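Putative two-component sensor histidine kinase protein (Sinorhizobium meliloti, PDB 3HCY) is probably a light-sensing, ATP-dependent protein histidine kinase that phosphorylates itself on histidine, represented here by its GAF domain. Local coordinates at residues A[19-24]-A[108-113]; A[89-94]-A[113-118]. All blocks are in the same frame, centred on the assembly; numbering follows the deposited sequence.

Contact 1: residues A[19-24]-A[108-113]; sequences LNCDRA and FMTYYD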
# COMPACT_ATOMS: atom_id res chain seq x y z
N LEU A 19 -0.23 -1.49 -11.56
CA LEU A 19 0.48 -0.67 -12.54
C LEU A 19 0.89 -1.39 -13.80
O LEU A 19 1.48 -0.74 -14.69
CB LEU A 19 1.75 -0.04 -11.98
CG LEU A 19 1.71 0.75 -10.67
CD1 LEU A 19 3.14 0.97 -10.15
CD2 LEU A 19 0.95 2.09 -10.83
N ASN A 20 0.61 -2.68 -13.96
CA ASN A 20 0.95 -3.25 -15.28
C ASN A 20 2.28 -2.71 -16.01
O ASN A 20 2.27 -2.24 -17.17
CB ASN A 20 -0.23 -3.08 -16.25
CG ASN A 20 0.03 -3.78 -17.57
OD1 ASN A 20 1.20 -4.08 -17.93
ND2 ASN A 20 -1.07 -4.15 -18.27
N CYS A 21 3.41 -2.78 -15.31
CA CYS A 21 4.72 -2.50 -15.85
C CYS A 21 5.37 -3.87 -16.01
O CYS A 21 4.75 -4.89 -15.73
CB CYS A 21 5.51 -1.62 -14.86
SG CYS A 21 5.46 -2.20 -13.09
N ASP A 22 6.62 -3.88 -16.45
CA ASP A 22 7.25 -5.09 -16.92
C ASP A 22 8.07 -5.86 -15.89
O ASP A 22 8.24 -7.09 -16.00
CB ASP A 22 8.12 -4.71 -18.11
CG ASP A 22 7.29 -4.36 -19.30
OD1 ASP A 22 6.08 -4.66 -19.33
OD2 ASP A 22 7.88 -3.75 -20.21
N ARG A 23 8.63 -5.08 -14.96
CA ARG A 23 9.51 -5.54 -13.91
C ARG A 23 9.42 -4.46 -12.86
O ARG A 23 9.01 -3.33 -13.18
CB ARG A 23 10.97 -5.68 -14.36
CG ARG A 23 11.25 -5.91 -15.84
CD ARG A 23 12.72 -5.70 -16.12
NE ARG A 23 13.08 -5.80 -17.54
CZ ARG A 23 14.06 -6.57 -18.03
NH1 ARG A 23 14.81 -7.32 -17.21
NH2 ARG A 23 14.32 -6.59 -19.35
N ALA A 24 9.78 -4.80 -11.62
CA ALA A 24 9.77 -3.89 -10.51
C ALA A 24 10.84 -4.28 -9.40
O ALA A 24 11.34 -5.43 -9.35
CB ALA A 24 8.38 -3.81 -9.93
N PHE A 108 11.51 2.59 -4.71
CA PHE A 108 11.01 1.44 -5.44
C PHE A 108 10.81 1.87 -6.89
O PHE A 108 10.56 3.04 -7.16
CB PHE A 108 9.75 0.77 -4.79
CG PHE A 108 8.43 1.10 -5.46
CD1 PHE A 108 8.05 0.47 -6.61
CD2 PHE A 108 7.58 2.03 -4.93
CE1 PHE A 108 6.86 0.79 -7.22
CE2 PHE A 108 6.40 2.35 -5.53
CZ PHE A 108 6.04 1.74 -6.68
N MET A 109 11.00 0.90 -7.78
CA MET A 109 11.24 1.19 -9.18
C MET A 109 10.24 0.37 -9.97
O MET A 109 9.97 -0.82 -9.65
CB MET A 109 12.69 0.79 -9.64
CG MET A 109 13.91 1.31 -8.84
SD MET A 109 14.22 3.00 -9.19
CE MET A 109 13.97 3.00 -10.95
N THR A 110 9.71 1.01 -11.00
CA THR A 110 8.97 0.31 -12.03
C THR A 110 9.83 0.42 -13.27
O THR A 110 10.40 1.45 -13.52
CB THR A 110 7.68 1.00 -12.31
OG1 THR A 110 7.98 2.39 -12.52
CG2 THR A 110 6.72 0.84 -11.15
N TYR A 111 9.91 -0.66 -14.02
CA TYR A 111 10.72 -0.75 -15.22
C TYR A 111 9.77 -1.12 -16.37
O TYR A 111 8.80 -1.87 -16.16
CB TYR A 111 11.78 -1.83 -15.08
CG TYR A 111 12.70 -1.66 -13.90
CD1 TYR A 111 13.76 -0.77 -13.94
CD2 TYR A 111 12.54 -2.41 -12.73
CE1 TYR A 111 14.64 -0.62 -12.85
CE2 TYR A 111 13.43 -2.25 -11.63
CZ TYR A 111 14.46 -1.36 -11.72
OH TYR A 111 15.31 -1.17 -10.68
N TYR A 112 10.05 -0.60 -17.55
CA TYR A 112 9.30 -0.96 -18.74
C TYR A 112 10.28 -1.29 -19.85
O TYR A 112 11.21 -0.50 -20.11
CB TYR A 112 8.42 0.19 -19.20
CG TYR A 112 7.32 0.54 -18.22
CD1 TYR A 112 6.02 0.09 -18.41
CD2 TYR A 112 7.59 1.33 -17.10
CE1 TYR A 112 5.02 0.44 -17.54
CE2 TYR A 112 6.60 1.66 -16.21
CZ TYR A 112 5.31 1.21 -16.44
OH TYR A 112 4.31 1.54 -15.53
N ASP A 113 10.08 -2.45 -20.48
CA ASP A 113 10.98 -2.94 -21.53
C ASP A 113 10.91 -2.11 -22.86
O ASP A 113 11.74 -2.27 -23.75
CB ASP A 113 10.64 -4.40 -21.84
CG ASP A 113 10.85 -5.32 -20.67
OD1 ASP A 113 11.73 -4.98 -19.86
OD2 ASP A 113 10.16 -6.39 -20.61
O HOH W 1 9.77 -8.08 -18.27
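Arg23 and Tyr111 pair as antiparallel, hydrogen-bonded neighbours where strand 23-29 begins beside the end of strand 104-112. Tyr111 N donates to Arg23 O (2.9 Å). The return bond is shared: Tyr111 O accepts Asp22 N at 3.0 Å, and Arg23 N only weakly. With Asp22 and Arg23 both facing Tyr111, this is a classic beta bulge. One step on, Ala24 and Thr110 form a non-hydrogen-bonded pair, and Ala24 CA makes a C-H...O contact with Met109 O.

Charged groups gather at the strand end. The extended Arg23 chain carries NE to Asp113 OD1 (2.8 Å), which lies in the guanidinium plane and uses its syn lone pair; NH2 adds a weaker bond, and the carboxylate stands almost perpendicular (89°) to the guanidinium. Asp22 OD2 takes Asp113 N on its anti lone pair, at 2.6 Å. A water joins Asp22 O to Asp113 OD2. On the same face of the sheet as the Arg23 side chain, the Tyr111 ring turns its edge to the Arg23-Ala24 peptide, and its hydroxyl bonds to Ser25.

Apolar contacts of Leu19, Cys21, Thr110 and Tyr112 occupy the other side of the strand pair. Cys21 CB sits over one face of the Tyr112 ring, 3.6 Å from its centroid, toward the rim. Its SG lies near Thr110 CG2, which Leu19 CD1 also meets (3.7 Å).

Asp22 OD2 and Asp113 OD2 are only 3.5 Å apart, so Arg23, also salt-bridged to Glu88, probably offsets part of the carboxylate repulsion, and the Asp113 amide may help to stabilise the Asp22 carboxylate.

Contact 2: residues A[89-94]-A[113-118]; sequences GIAALG and DRPHRF
The backbones of 89-94 and 113-118 run roughly the same way, their end-to-end directions 19° apart, close at Ile90 and Asp113 (CA to CA 4.4 Å) and 8.4 Å apart between the CA atoms of Gly94 and Phe118. Contact between them is van der Waals.

Ala91 presses its methyl against the chain leaving Asp113: CB lies 3.3 Å from Arg114 C and 3.5 Å from Pro115 CD, so the proline ring packs beside it. The Ala92 methyl points the same general way and meets His116 CB at 3.8 Å. With CG anti to the backbone N (chi1 -178°), the imidazole swings away from Ala92 and stacks on Tyr112. Its ND1 sits over the centre of the Phe118 ring. Phe118 in turn brings CZ to 3.4 Å from Leu93 O, and its CE2 lies by Gly94 CA; the ring also meets Phe68.

Gly89 ends helix 79-88 in a Schellman motif, and Ala91 and Ala92 both face Tyr112 in a classic beta bulge. The arrangement joins the start of strand 92-99 to the connection from the last strand of the GAF-domain sheet into helix 120-146.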
# COMPACT_ATOMS: atom_id res chain seq x y z
N GLY A 89 17.85 -4.92 -20.84
CA GLY A 89 16.65 -4.99 -21.66
C GLY A 89 15.58 -3.99 -21.30
O GLY A 89 14.47 -4.13 -21.79
N ILE A 90 15.91 -2.97 -20.48
CA ILE A 90 14.95 -1.95 -19.98
C ILE A 90 15.01 -0.65 -20.81
O ILE A 90 16.11 -0.19 -21.15
CB ILE A 90 15.28 -1.58 -18.51
CG1 ILE A 90 15.01 -2.76 -17.59
CG2 ILE A 90 14.59 -0.25 -18.05
CD1 ILE A 90 16.00 -2.83 -16.40
N ALA A 91 13.84 -0.05 -21.11
CA ALA A 91 13.70 1.17 -21.92
C ALA A 91 13.17 2.38 -21.10
O ALA A 91 13.34 3.55 -21.47
CB ALA A 91 12.73 0.88 -23.10
N ALA A 92 12.48 2.11 -20.00
CA ALA A 92 11.83 3.16 -19.29
C ALA A 92 11.81 2.79 -17.82
O ALA A 92 11.77 1.62 -17.46
CB ALA A 92 10.44 3.37 -19.84
N LEU A 93 11.89 3.81 -16.95
CA LEU A 93 11.88 3.55 -15.53
C LEU A 93 11.27 4.69 -14.69
O LEU A 93 11.29 5.89 -15.05
CB LEU A 93 13.28 3.21 -15.00
CG LEU A 93 14.53 2.92 -15.85
CD1 LEU A 93 14.93 4.11 -16.76
CD2 LEU A 93 15.69 2.54 -14.92
N GLY A 94 10.76 4.26 -13.54
CA GLY A 94 10.09 5.14 -12.59
C GLY A 94 10.70 4.95 -11.23
O GLY A 94 10.77 3.82 -10.73
N ASP A 113 10.08 -2.45 -20.48
CA ASP A 113 10.98 -2.94 -21.53
C ASP A 113 10.91 -2.11 -22.86
O ASP A 113 11.74 -2.27 -23.75
CB ASP A 113 10.64 -4.40 -21.84
CG ASP A 113 10.85 -5.32 -20.67
OD1 ASP A 113 11.73 -4.98 -19.86
OD2 ASP A 113 10.16 -6.39 -20.61
N ARG A 114 9.89 -1.29 -23.04
CA ARG A 114 9.83 -0.36 -24.19
C ARG A 114 9.45 0.99 -23.60
O ARG A 114 8.97 1.09 -22.46
CB ARG A 114 8.86 -0.80 -25.31
CG ARG A 114 7.40 -0.80 -24.89
CD ARG A 114 6.40 -1.33 -25.95
NE ARG A 114 4.97 -1.29 -25.56
CZ ARG A 114 4.33 -2.21 -24.82
NH1 ARG A 114 4.97 -3.28 -24.31
NH2 ARG A 114 3.02 -2.06 -24.56
N PRO A 115 9.70 2.06 -24.36
CA PRO A 115 9.38 3.41 -23.90
C PRO A 115 8.00 3.54 -23.29
O PRO A 115 7.08 2.82 -23.66
CB PRO A 115 9.48 4.23 -25.17
CG PRO A 115 10.57 3.56 -25.94
CD PRO A 115 10.51 2.09 -25.59
N HIS A 116 7.88 4.49 -22.38
CA HIS A 116 6.67 4.63 -21.62
C HIS A 116 6.47 6.05 -21.03
O HIS A 116 7.29 6.54 -20.25
CB HIS A 116 6.69 3.55 -20.53
CG HIS A 116 5.47 3.53 -19.67
ND1 HIS A 116 5.32 4.38 -18.59
CD2 HIS A 116 4.35 2.78 -19.72
CE1 HIS A 116 4.16 4.14 -18.01
NE2 HIS A 116 3.55 3.18 -18.68
N ARG A 117 5.38 6.70 -21.43
CA ARG A 117 4.84 7.91 -20.77
C ARG A 117 4.03 7.62 -19.48
O ARG A 117 3.20 6.72 -19.43
CB ARG A 117 3.95 8.65 -21.75
CG ARG A 117 2.61 7.89 -22.01
CD ARG A 117 2.70 6.26 -21.97
NE ARG A 117 3.43 5.66 -23.11
CZ ARG A 117 3.69 4.35 -23.29
NH1 ARG A 117 3.32 3.42 -22.41
NH2 ARG A 117 4.36 3.98 -24.39
N PHE A 118 4.23 8.41 -18.46
CA PHE A 118 3.64 8.05 -17.20
C PHE A 118 2.32 8.78 -16.98
O PHE A 118 2.30 9.98 -16.77
CB PHE A 118 4.63 8.26 -16.05
CG PHE A 118 5.85 7.35 -16.12
CD1 PHE A 118 6.81 7.52 -17.12
CD2 PHE A 118 6.02 6.32 -15.21
CE1 PHE A 118 7.94 6.69 -17.17
CE2 PHE A 118 7.14 5.49 -15.26
CZ PHE A 118 8.09 5.66 -16.21

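In the fold
Both contacts meet at the end of strand 104-112, with centres 8 Å apart and Asp113 in common. Contact 1 ties that strand to strand 23-29 on one flank; contact 2 lies toward its other neighbour, strand 92-99, whose backbone bonds to Thr110 and Tyr112. Each mixes buried and exposed residues, but contact 1 is nearer the chain centre, about 9 Å against 14 Å between centres. Their chemistry follows the elements they join: contact 1 pairs adjacent strands through sheet bonds and keeps its charges at the exposed strand end, whereas contact 2 sets a loop against the start of a strand and relies on methyl, proline and aromatic packing.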